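PDB 5T6O: poly-beta-hydroxybuterate polymerase, which probably acts as an acyltransferase that polymerises 3-hydroxybutyryl units into polyhydroxybutyrate, this chain being its catalytic domain with an alpha/beta hydrolase fold. Local coordinates for residues L190-T193 and F194-L197; R198-L202 and V203-V207; S76-N79 and P80-S83; C238-R242 and H243-Q247. The protein carries 1 engineered substitution. All coordinates share one frame; numbering follows the deposited sequence.

Contact 1. Residues L190-T193 and F194-L197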
loop_
_atom_site.group_PDB
_atom_site.type_symbol
_atom_site.label_atom_id
_atom_site.label_comp_id
_atom_site.label_asym_id
_atom_site.label_seq_id
_atom_site.Cartn_x
_atom_site.Cartn_y
_atom_site.Cartn_z
ATOM N N LEU A 190 -18.196 -24.833 6.834
ATOM C CA LEU A 190 -18.633 -24.183 5.604
ATOM C C LEU A 190 -17.506 -23.352 5.018
ATOM O O LEU A 190 -16.786 -22.659 5.744
ATOM C CB LEU A 190 -19.832 -23.279 5.879
ATOM C CG LEU A 190 -21.168 -23.964 6.118
ATOM C CD1 LEU A 190 -22.169 -22.937 6.634
ATOM C CD2 LEU A 190 -21.646 -24.608 4.820
ATOM N N ALA A 191 -17.377 -23.393 3.688
ATOM C CA ALA A 191 -16.351 -22.615 3.001
ATOM C C ALA A 191 -16.908 -22.031 1.717
ATOM O O ALA A 191 -17.710 -22.667 1.029
ATOM C CB ALA A 191 -15.121 -23.460 2.649
ATOM N N ASN A 192 -16.473 -20.817 1.393
ATOM C CA ASN A 192 -16.703 -20.269 0.069
ATOM C C ASN A 192 -15.464 -19.486 -0.333
ATOM O O ASN A 192 -14.531 -19.310 0.452
ATOM C CB ASN A 192 -17.971 -19.418 0.032
ATOM C CG ASN A 192 -17.931 -18.283 1.017
ATOM O OD1 ASN A 192 -16.905 -17.648 1.200
ATOM N ND2 ASN A 192 -19.047 -18.041 1.681
ATOM N N THR A 193 -15.454 -19.018 -1.578
ATOM C CA THR A 193 -14.240 -18.453 -2.144
ATOM C C THR A 193 -14.047 -17.004 -1.720
ATOM O O THR A 193 -12.979 -16.634 -1.219
ATOM C CB THR A 193 -14.285 -18.547 -3.673
ATOM O OG1 THR A 193 -14.352 -19.924 -4.061
ATOM C CG2 THR A 193 -13.048 -17.910 -4.288
ATOM N N PHE A 194 -15.066 -16.168 -1.921
ATOM C CA PHE A 194 -14.862 -14.744 -1.686
ATOM C C PHE A 194 -14.794 -14.402 -0.209
ATOM O O PHE A 194 -14.214 -13.369 0.138
ATOM C CB PHE A 194 -15.945 -13.941 -2.405
ATOM C CG PHE A 194 -15.646 -13.769 -3.864
ATOM C CD1 PHE A 194 -15.924 -14.784 -4.764
ATOM C CD2 PHE A 194 -15.003 -12.629 -4.322
ATOM C CE1 PHE A 194 -15.610 -14.639 -6.106
ATOM C CE2 PHE A 194 -14.688 -12.474 -5.667
ATOM C CZ PHE A 194 -14.984 -13.483 -6.557
ATOM N N SER A 195 -15.312 -15.261 0.671
ATOM C CA SER A 195 -15.166 -15.044 2.105
ATOM C C SER A 195 -14.346 -16.143 2.784
ATOM O O SER A 195 -14.517 -16.395 3.982
ATOM C CB SER A 195 -16.540 -14.907 2.766
ATOM O OG SER A 195 -17.249 -13.794 2.222
ATOM N N PHE A 196 -13.437 -16.802 2.053
ATOM C CA PHE A 196 -12.626 -17.835 2.697
ATOM C C PHE A 196 -11.781 -17.277 3.840
ATOM O O PHE A 196 -11.522 -17.984 4.823
ATOM C CB PHE A 196 -11.706 -18.558 1.707
ATOM C CG PHE A 196 -10.965 -19.702 2.346
ATOM C CD1 PHE A 196 -11.662 -20.806 2.806
ATOM C CD2 PHE A 196 -9.601 -19.629 2.581
ATOM C CE1 PHE A 196 -11.006 -21.855 3.433
ATOM C CE2 PHE A 196 -8.937 -20.670 3.211
ATOM C CZ PHE A 196 -9.648 -21.791 3.628
ATOM N N LEU A 197 -11.332 -16.031 3.747
ATOM C CA LEU A 197 -10.634 -15.419 4.876
ATOM C C LEU A 197 -11.511 -14.387 5.577
ATOM O O LEU A 197 -11.017 -13.391 6.104
ATOM C CB LEU A 197 -9.317 -14.788 4.415
ATOM C CG LEU A 197 -8.366 -15.794 3.751
ATOM C CD1 LEU A 197 -7.122 -15.100 3.193
ATOM C CD2 LEU A 197 -7.996 -16.927 4.712
HETATM O O HOH W 1 -16.019 -19.136 3.973
#

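Contact 2. Residues R198-L202 and V203-V207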
loop_
_atom_site.group_PDB
_atom_site.type_symbol
_atom_site.label_atom_id
_atom_site.label_comp_id
_atom_site.label_asym_id
_atom_site.label_seq_id
_atom_site.Cartn_x
_atom_site.Cartn_y
_atom_site.Cartn_z
ATOM N N ARG A 198 -12.824 -14.605 5.561
ATOM C CA ARG A 198 -13.779 -13.646 6.083
ATOM C C ARG A 198 -14.815 -14.423 6.886
ATOM O O ARG A 198 -14.789 -15.667 6.883
ATOM C CB ARG A 198 -14.430 -12.861 4.937
ATOM C CG ARG A 198 -13.489 -11.906 4.211
ATOM C CD ARG A 198 -12.951 -10.830 5.142
ATOM N NE ARG A 198 -12.088 -9.908 4.405
ATOM C CZ ARG A 198 -11.308 -8.990 4.963
ATOM N NH1 ARG A 198 -10.564 -8.206 4.193
ATOM N NH2 ARG A 198 -11.266 -8.855 6.283
ATOM N N PRO A 199 -15.730 -13.755 7.586
ATOM C CA PRO A 199 -16.756 -14.507 8.322
ATOM C C PRO A 199 -17.588 -15.361 7.384
ATOM O O PRO A 199 -17.789 -15.023 6.214
ATOM C CB PRO A 199 -17.600 -13.409 8.982
ATOM C CG PRO A 199 -16.639 -12.227 9.083
ATOM C CD PRO A 199 -15.862 -12.303 7.810
ATOM N N ASN A 200 -18.040 -16.510 7.898
ATOM C CA ASN A 200 -19.027 -17.329 7.206
ATOM C C ASN A 200 -20.101 -17.619 8.243
ATOM O O ASN A 200 -20.007 -18.569 9.028
ATOM C CB ASN A 200 -18.443 -18.601 6.615
ATOM C CG ASN A 200 -19.363 -19.213 5.562
ATOM O OD1 ASN A 200 -20.591 -19.168 5.692
ATOM N ND2 ASN A 200 -18.779 -19.766 4.517
ATOM N N ASP A 201 -21.122 -16.778 8.250
ATOM C CA ASP A 201 -22.212 -16.925 9.191
ATOM C C ASP A 201 -23.459 -16.363 8.531
ATOM O O ASP A 201 -23.391 -15.696 7.495
ATOM C CB ASP A 201 -21.880 -16.255 10.544
ATOM C CG ASP A 201 -21.776 -14.735 10.460
ATOM O OD1 ASP A 201 -22.803 -14.089 10.143
ATOM O OD2 ASP A 201 -20.682 -14.170 10.761
ATOM N N LEU A 202 -24.609 -16.642 9.139
ATOM C CA LEU A 202 -25.870 -16.318 8.481
ATOM C C LEU A 202 -26.002 -14.817 8.239
ATOM O O LEU A 202 -26.540 -14.393 7.207
ATOM C CB LEU A 202 -27.037 -16.842 9.325
ATOM C CG LEU A 202 -28.473 -16.622 8.841
ATOM C CD1 LEU A 202 -29.336 -17.769 9.314
ATOM C CD2 LEU A 202 -29.034 -15.313 9.369
ATOM N N VAL A 203 -25.532 -14.001 9.184
ATOM C CA VAL A 203 -25.731 -12.556 9.091
ATOM C C VAL A 203 -24.797 -11.953 8.046
ATOM O O VAL A 203 -25.224 -11.162 7.193
ATOM C CB VAL A 203 -25.535 -11.893 10.468
ATOM C CG1 VAL A 203 -25.497 -10.372 10.313
ATOM C CG2 VAL A 203 -26.641 -12.330 11.449
ATOM N N TRP A 204 -23.505 -12.292 8.109
ATOM C CA TRP A 204 -22.568 -11.826 7.088
ATOM C C TRP A 204 -23.048 -12.203 5.690
ATOM O O TRP A 204 -23.085 -11.366 4.778
ATOM C CB TRP A 204 -21.178 -12.419 7.353
ATOM C CG TRP A 204 -20.149 -12.201 6.254
ATOM C CD1 TRP A 204 -19.957 -12.954 5.131
ATOM C CD2 TRP A 204 -19.169 -11.161 6.209
ATOM N NE1 TRP A 204 -18.923 -12.443 4.384
ATOM C CE2 TRP A 204 -18.419 -11.342 5.029
ATOM C CE3 TRP A 204 -18.853 -10.097 7.055
ATOM C CZ2 TRP A 204 -17.362 -10.498 4.677
ATOM C CZ3 TRP A 204 -17.805 -9.255 6.701
ATOM C CH2 TRP A 204 -17.077 -9.461 5.521
ATOM N N ASN A 205 -23.419 -13.472 5.504
ATOM C CA ASN A 205 -23.836 -13.933 4.182
ATOM C C ASN A 205 -25.073 -13.176 3.706
ATOM O O ASN A 205 -25.139 -12.744 2.549
ATOM C CB ASN A 205 -24.098 -15.438 4.224
ATOM C CG ASN A 205 -22.822 -16.242 4.386
ATOM O OD1 ASN A 205 -21.733 -15.716 4.212
ATOM N ND2 ASN A 205 -22.954 -17.523 4.702
ATOM N N TYR A 206 -26.032 -12.962 4.603
ATOM C CA TYR A 206 -27.250 -12.214 4.276
ATOM C C TYR A 206 -26.933 -10.770 3.880
ATOM O O TYR A 206 -27.366 -10.284 2.823
ATOM C CB TYR A 206 -28.168 -12.271 5.493
ATOM C CG TYR A 206 -29.510 -11.575 5.473
ATOM C CD1 TYR A 206 -30.642 -12.216 4.977
ATOM C CD2 TYR A 206 -29.674 -10.328 6.061
ATOM C CE1 TYR A 206 -31.893 -11.609 5.033
ATOM C CE2 TYR A 206 -30.926 -9.710 6.133
ATOM C CZ TYR A 206 -32.029 -10.361 5.603
ATOM O OH TYR A 206 -33.272 -9.772 5.665
ATOM N N VAL A 207 -26.159 -10.074 4.712
ATOM C CA VAL A 207 -25.885 -8.660 4.478
ATOM C C VAL A 207 -25.013 -8.466 3.242
ATOM O O VAL A 207 -25.287 -7.595 2.407
ATOM C CB VAL A 207 -25.245 -8.036 5.734
ATOM C CG1 VAL A 207 -24.705 -6.671 5.432
ATOM C CG2 VAL A 207 -26.263 -7.919 6.813
HETATM O O HOH W 2 -19.286 -16.110 3.930
#

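Contact 3. Residues S76-N79 and P80-S83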
loop_
_atom_site.group_PDB
_atom_site.type_symbol
_atom_site.label_atom_id
_atom_site.label_comp_id
_atom_site.label_asym_id
_atom_site.label_seq_id
_atom_site.Cartn_x
_atom_site.Cartn_y
_atom_site.Cartn_z
ATOM N N SER A 76 -14.918 -33.636 -9.869
ATOM C CA SER A 76 -16.065 -33.045 -9.184
ATOM C C SER A 76 -16.060 -33.555 -7.747
ATOM O O SER A 76 -16.353 -34.728 -7.500
ATOM C CB SER A 76 -17.373 -33.400 -9.891
ATOM O OG SER A 76 -18.479 -32.902 -9.170
ATOM N N TRP A 77 -15.734 -32.671 -6.804
ATOM C CA TRP A 77 -15.506 -33.092 -5.427
ATOM C C TRP A 77 -16.808 -33.464 -4.734
ATOM O O TRP A 77 -17.846 -32.823 -4.929
ATOM C CB TRP A 77 -14.846 -31.968 -4.633
ATOM C CG TRP A 77 -13.497 -31.562 -5.140
ATOM C CD1 TRP A 77 -13.202 -30.549 -6.004
ATOM C CD2 TRP A 77 -12.262 -32.157 -4.775
ATOM N NE1 TRP A 77 -11.841 -30.478 -6.201
ATOM C CE2 TRP A 77 -11.241 -31.457 -5.452
ATOM C CE3 TRP A 77 -11.917 -33.219 -3.932
ATOM C CZ2 TRP A 77 -9.893 -31.789 -5.316
ATOM C CZ3 TRP A 77 -10.573 -33.540 -3.789
ATOM C CH2 TRP A 77 -9.584 -32.835 -4.481
ATOM N N ARG A 78 -16.732 -34.492 -3.898
ATOM C CA ARG A 78 -17.801 -34.752 -2.944
ATOM C C ARG A 78 -17.981 -33.535 -2.042
ATOM O O ARG A 78 -17.014 -32.848 -1.709
ATOM C CB ARG A 78 -17.449 -35.984 -2.107
ATOM C CG ARG A 78 -18.480 -36.356 -1.051
ATOM C CD ARG A 78 -19.362 -37.458 -1.548
ATOM N NE ARG A 78 -20.273 -37.910 -0.501
ATOM C CZ ARG A 78 -19.981 -38.853 0.396
ATOM N NH1 ARG A 78 -18.792 -39.446 0.381
ATOM N NH2 ARG A 78 -20.885 -39.204 1.311
ATOM N N ASN A 79 -19.228 -33.242 -1.680
ATOM C CA ASN A 79 -19.474 -32.244 -0.645
ATOM C C ASN A 79 -19.556 -33.012 0.671
ATOM O O ASN A 79 -20.568 -33.663 0.931
ATOM C CB ASN A 79 -20.760 -31.461 -0.933
ATOM C CG ASN A 79 -20.782 -30.112 -0.241
ATOM O OD1 ASN A 79 -19.905 -29.824 0.567
ATOM N ND2 ASN A 79 -21.784 -29.282 -0.553
ATOM N N PRO A 80 -18.510 -33.000 1.500
ATOM C CA PRO A 80 -18.416 -33.993 2.578
ATOM C C PRO A 80 -19.539 -33.873 3.598
ATOM O O PRO A 80 -20.000 -32.778 3.927
ATOM C CB PRO A 80 -17.050 -33.705 3.217
ATOM C CG PRO A 80 -16.671 -32.374 2.746
ATOM C CD PRO A 80 -17.300 -32.171 1.411
ATOM N N ASP A 81 -19.984 -35.029 4.076
ATOM C CA ASP A 81 -20.952 -35.165 5.146
ATOM C C ASP A 81 -20.241 -35.661 6.398
ATOM O O ASP A 81 -19.008 -35.724 6.451
ATOM C CB ASP A 81 -22.083 -36.113 4.731
ATOM C CG ASP A 81 -21.582 -37.507 4.368
ATOM O OD1 ASP A 81 -20.436 -37.870 4.710
ATOM O OD2 ASP A 81 -22.348 -38.257 3.735
ATOM N N ALA A 82 -21.035 -36.071 7.392
ATOM C CA ALA A 82 -20.480 -36.453 8.688
ATOM C C ALA A 82 -19.483 -37.596 8.568
ATOM O O ALA A 82 -18.517 -37.662 9.339
ATOM C CB ALA A 82 -21.612 -36.833 9.639
ATOM N N SER A 83 -19.683 -38.494 7.599
ATOM C CA SER A 83 -18.794 -39.641 7.454
ATOM C C SER A 83 -17.378 -39.221 7.100
ATOM O O SER A 83 -16.440 -39.995 7.320
ATOM C CB SER A 83 -19.330 -40.598 6.382
ATOM O OG SER A 83 -19.321 -39.987 5.099
#

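Contact 4. Residues C238-R242 and H243-Q247. With SO4 (sulfate ion), chain D.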
loop_
_atom_site.group_PDB
_atom_site.type_symbol
_atom_site.label_atom_id
_atom_site.label_comp_id
_atom_site.label_asym_id
_atom_site.label_seq_id
_atom_site.Cartn_x
_atom_site.Cartn_y
_atom_site.Cartn_z
ATOM N N CYS A 238 -7.676 -27.471 8.798
ATOM C CA CYS A 238 -6.602 -27.165 9.741
ATOM C C CYS A 238 -5.241 -27.205 9.056
ATOM O O CYS A 238 -4.429 -26.278 9.193
ATOM C CB CYS A 238 -6.665 -28.164 10.903
ATOM S SG CYS A 238 -5.308 -28.083 12.098
ATOM N N TRP A 239 -4.975 -28.279 8.312
ATOM C CA TRP A 239 -3.674 -28.443 7.661
ATOM C C TRP A 239 -3.443 -27.349 6.633
ATOM O O TRP A 239 -2.370 -26.742 6.582
ATOM C CB TRP A 239 -3.595 -29.824 6.998
ATOM C CG TRP A 239 -2.240 -30.202 6.480
ATOM C CD1 TRP A 239 -1.345 -31.053 7.067
ATOM C CD2 TRP A 239 -1.622 -29.748 5.265
ATOM N NE1 TRP A 239 -0.209 -31.153 6.294
ATOM C CE2 TRP A 239 -0.354 -30.361 5.187
ATOM C CE3 TRP A 239 -2.015 -28.882 4.241
ATOM C CZ2 TRP A 239 0.523 -30.134 4.126
ATOM C CZ3 TRP A 239 -1.141 -28.659 3.190
ATOM C CH2 TRP A 239 0.113 -29.284 3.145
ATOM N N TYR A 240 -4.448 -27.095 5.791
ATOM C CA TYR A 240 -4.326 -26.059 4.768
ATOM C C TYR A 240 -4.037 -24.696 5.389
ATOM O O TYR A 240 -3.087 -24.010 4.995
ATOM C CB TYR A 240 -5.611 -26.041 3.942
ATOM C CG TYR A 240 -5.603 -25.079 2.780
ATOM C CD1 TYR A 240 -4.572 -25.091 1.843
ATOM C CD2 TYR A 240 -6.643 -24.182 2.605
ATOM C CE1 TYR A 240 -4.575 -24.209 0.773
ATOM C CE2 TYR A 240 -6.651 -23.293 1.538
ATOM C CZ TYR A 240 -5.619 -23.315 0.629
ATOM O OH TYR A 240 -5.634 -22.428 -0.432
ATOM N N LEU A 241 -4.824 -24.296 6.392
ATOM C CA LEU A 241 -4.595 -23.008 7.045
ATOM C C LEU A 241 -3.213 -22.950 7.688
ATOM O O LEU A 241 -2.497 -21.954 7.553
ATOM C CB LEU A 241 -5.679 -22.768 8.098
ATOM C CG LEU A 241 -6.224 -21.373 8.366
ATOM C CD1 LEU A 241 -6.707 -20.739 7.070
ATOM C CD2 LEU A 241 -7.367 -21.466 9.381
ATOM N N ARG A 242 -2.825 -24.010 8.403
ATOM C CA ARG A 242 -1.573 -23.982 9.156
ATOM C C ARG A 242 -0.358 -23.922 8.238
ATOM O O ARG A 242 0.538 -23.088 8.433
ATOM C CB ARG A 242 -1.483 -25.215 10.060
ATOM C CG ARG A 242 -0.124 -25.402 10.740
ATOM C CD ARG A 242 -0.212 -26.566 11.715
ATOM N NE ARG A 242 -1.036 -26.217 12.868
ATOM C CZ ARG A 242 -1.453 -27.090 13.777
ATOM N NH1 ARG A 242 -1.155 -28.377 13.642
ATOM N NH2 ARG A 242 -2.178 -26.679 14.808
ATOM N N HIS A 243 -0.300 -24.801 7.234
ATOM C CA HIS A 243 0.952 -25.042 6.525
ATOM C C HIS A 243 1.102 -24.198 5.267
ATOM O O HIS A 243 2.182 -24.202 4.664
ATOM C CB HIS A 243 1.081 -26.530 6.178
ATOM C CG HIS A 243 1.232 -27.409 7.385
ATOM N ND1 HIS A 243 2.350 -27.378 8.189
ATOM C CD2 HIS A 243 0.396 -28.323 7.938
ATOM C CE1 HIS A 243 2.203 -28.243 9.178
ATOM N NE2 HIS A 243 1.023 -28.826 9.053
ATOM N N THR A 244 0.057 -23.477 4.860
ATOM C CA THR A 244 0.194 -22.555 3.739
ATOM C C THR A 244 0.044 -21.110 4.216
ATOM O O THR A 244 1.052 -20.418 4.407
ATOM C CB THR A 244 -0.801 -22.912 2.615
ATOM O OG1 THR A 244 -2.151 -22.651 3.018
ATOM C CG2 THR A 244 -0.680 -24.379 2.248
ATOM N N TYR A 245 -1.187 -20.652 4.461
ATOM C CA TYR A 245 -1.391 -19.258 4.852
ATOM C C TYR A 245 -0.556 -18.861 6.067
ATOM O O TYR A 245 -0.003 -17.757 6.108
ATOM C CB TYR A 245 -2.869 -18.996 5.136
ATOM C CG TYR A 245 -3.702 -18.896 3.891
ATOM C CD1 TYR A 245 -3.833 -17.684 3.212
ATOM C CD2 TYR A 245 -4.362 -20.006 3.385
ATOM C CE1 TYR A 245 -4.601 -17.592 2.070
ATOM C CE2 TYR A 245 -5.123 -19.919 2.244
ATOM C CZ TYR A 245 -5.241 -18.713 1.593
ATOM O OH TYR A 245 -6.010 -18.633 0.456
ATOM N N LEU A 246 -0.458 -19.736 7.073
ATOM C CA LEU A 246 0.189 -19.299 8.308
ATOM C C LEU A 246 1.699 -19.502 8.295
ATOM O O LEU A 246 2.456 -18.572 8.588
ATOM C CB LEU A 246 -0.419 -20.024 9.511
ATOM C CG LEU A 246 -1.655 -19.331 10.072
ATOM C CD1 LEU A 246 -2.190 -20.120 11.245
ATOM C CD2 LEU A 246 -1.301 -17.914 10.506
ATOM N N GLN A 247 2.155 -20.708 7.977
ATOM C CA GLN A 247 3.566 -21.037 8.074
ATOM C C GLN A 247 4.259 -21.119 6.725
ATOM O O GLN A 247 5.493 -21.170 6.690
ATOM C CB GLN A 247 3.736 -22.356 8.837
ATOM C CG GLN A 247 3.275 -22.207 10.283
ATOM C CD GLN A 247 3.265 -23.510 11.054
ATOM O OE1 GLN A 247 3.584 -24.575 10.521
ATOM N NE2 GLN A 247 2.895 -23.428 12.324
HETATM S S SO4 D . -0.473 -31.373 11.267
HETATM O O1 SO4 D . 0.718 -32.125 10.881
HETATM O O2 SO4 D . -0.095 -29.965 11.435
HETATM O O3 SO4 D . -1.045 -31.893 12.509
HETATM O O4 SO4 D . -1.505 -31.527 10.241
#

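Contact 1. Residues L190-T193 and F194-L197
T193 to F196 form a type I beta turn, closed by a weak bond of 3.3 Å from F196 N to T193 O. The turn follows strand 188-191 after one residue, N192. The N192 side chain adds a second clasp. N192 OD1 accepts from S195 N at 2.9 Å, with the donor tilted 31° from the carbonyl plane. The bond is bent, 136° at the hydrogen. N192 can reach inward because CG stands between its backbone N and carbonyl carbon (chi1 58°). N192 OD1 also lies 3.2 Å from S195 CB. A water accepts from N192 N and donates weakly to S195 O, bridging strand end and turn. The F196 ring folds back along the incoming chain. A191 CB meets it at the edge, 4.4 Å from F196 CD1. The backbone O of N192 also lies near the ring plane. T193 OG1 bonds to N48 ND2. The contact is largely buried. The F194 ring packs on L222 and W225 of helix 220-227 and on I309 of helix 308-312, and meets F161 of the second subunit. F196 rests on L232 of strand 230-233, the partner of strand 188-191.

Contact 2. Residues R198-L202 and V203-V207
The W204 indole carries P199 on one face. P199 CD stands 3.6 Å from the centroid of the six-membered ring, only 3° off the normal, a clear CH-pi contact. P199 O lies over the pyrrole part of the same face, 3.2 Å from W204 CD1. N205 OD1 sits at the indole edge, in plane. R198 CB approaches obliquely, 3.8 Å from W204 CZ2. W204 CG is anti to the backbone N (chi1 171°), which turns the ring back beneath the loop.

D201 is the N-cap of the helix. D201 OD1 accepts from W204 N at 2.8 Å, almost straight, and the donor comes from above the carboxylate plane. V203 N gives the same oxygen a weak second bond. The acceptor thus meets backbone N-H groups of the first turn, and the nearby helix end would probably favour its negative charge. D201 N is buried and has no partner. A side-chain clasp runs from N205 ND2 to N200 OD1, 3.0 Å, with the two amide planes 75° apart. N205 ND2 stands above the carbonyl plane of N200, while N200 OD1 lies close to the amide plane of N205. A water donates to P199 O at 2.9 Å.

The loop leads from strand 188-191 into helix 202-215. W204 NE1 ties the helix to S195 OG in that loop. The second subunit packs against the segment: D201 OD2 meets its Y237 OH, R198 NH2 its L197 O, and Y206 OH its P181 O. V207 packs on L246 of that subunit's helix 234-246.

Contact 3. Residues S76-N79 and P80-S83
R78 leaves strand 72-77 and sends its side chain forward to D81. CG is anti to the backbone N (chi1 179°), and a bend at the next bond (chi2 99°) sets the guanidinium beside the carboxylate. R78 NH2 and D81 OD2 form a salt bridge of 3.0 Å. The two flat groups are steeply turned, 81° between planes, so the pair does not meet in the flat two-pronged way. The backbone O of R78 lies 3.2 Å from P80 CD.

N79 comes next. N79 OD1 rests against the start of the proline, 3.6 Å from P80 CD. The amide is anchored outside the segment: OD1 accepts from N231 N, and ND2 bonds to A387 O. P80 O is held by N231 ND2, so strand 230-233 grips both residues.

The other oxygen of D81 serves the next turn. D81 OD1 takes a weak bond of 3.1 Å from S83 N, an Asx turn leading into the 3-10 turn. Two carboxylates, D81 and E21, share the positive charge of R78 through different nitrogens, NH2 and NH1. The arginine thereby ties the end of strand 72-77 to the following loop and to E21, between strands 14-19 and 23-28.

Contact 4. Residues C238-R242 and H243-Q247
Y240 O is gripped twice by T244. T244 OG1 donates to Y240 O at 2.6 Å, and T244 N reaches the same atom from the opposite face of its carbonyl plane. T244 OG1 stands between the backbone N and carbonyl carbon (chi1 69°), which turns the hydroxyl back along the helix. It also lies over one face of the Y240 ring, 3.6 Å from Y240 CD1. Y245 presents its edge to the Y240 ring in an offset edge-to-face pair, planes at 87°.

Further on the helix widens. L246 N bonds to L241 O, and Q247 N to R242 O, both five residues back as in a pi-type turn. Y245 N is buried without a partner.

The H243 imidazole is packed between two side chains. H243 CD2 comes over a face of the W239 indole, 3.3 Å from W239 NE1, the planes oblique at 49°. R242 runs alongside H243, and R242 CG lies 3.9 Å over the centroid of the imidazole.

At the end of this pair sits a sulfate, probably from the crystallisation liquor. Its O2 accepts from R242 NH1 and H243 NE2, each at 2.9 Å and each at the edge of the flat group. C182 N, of the cysteine disulfide-bonded to C238, also bonds to the ion. R242 NH2 is held by A180 O, and H243 ND1 by E249 OE1. With a carboxylate at one nitrogen and a sulfate at the other, the imidazole may well be protonated. With C182 N, R242 and H243 hold this anion in the crystal; no natural ligand is implied.

Contact 3 comes first in the chain, followed by contacts 1, 2 and 4. Contact 3 lies at the end of strand 72-77 of the large mixed sheet, about 17 Å from contact 1 between centres. Contacts 1 and 2 are successive parts of the link from strand 188-191 to helix 202-215. Their centres are 10 Å apart, and they touch. Contact 4 lies on helix 234-246, after strand 230-233. It touches contact 1 where F196 and L197 pack on Y240 and Y245. Contacts 1, 2 and 4 all reach the second subunit, so this part of the chain contributes to a subunit interface; contact 3 touches no other chain.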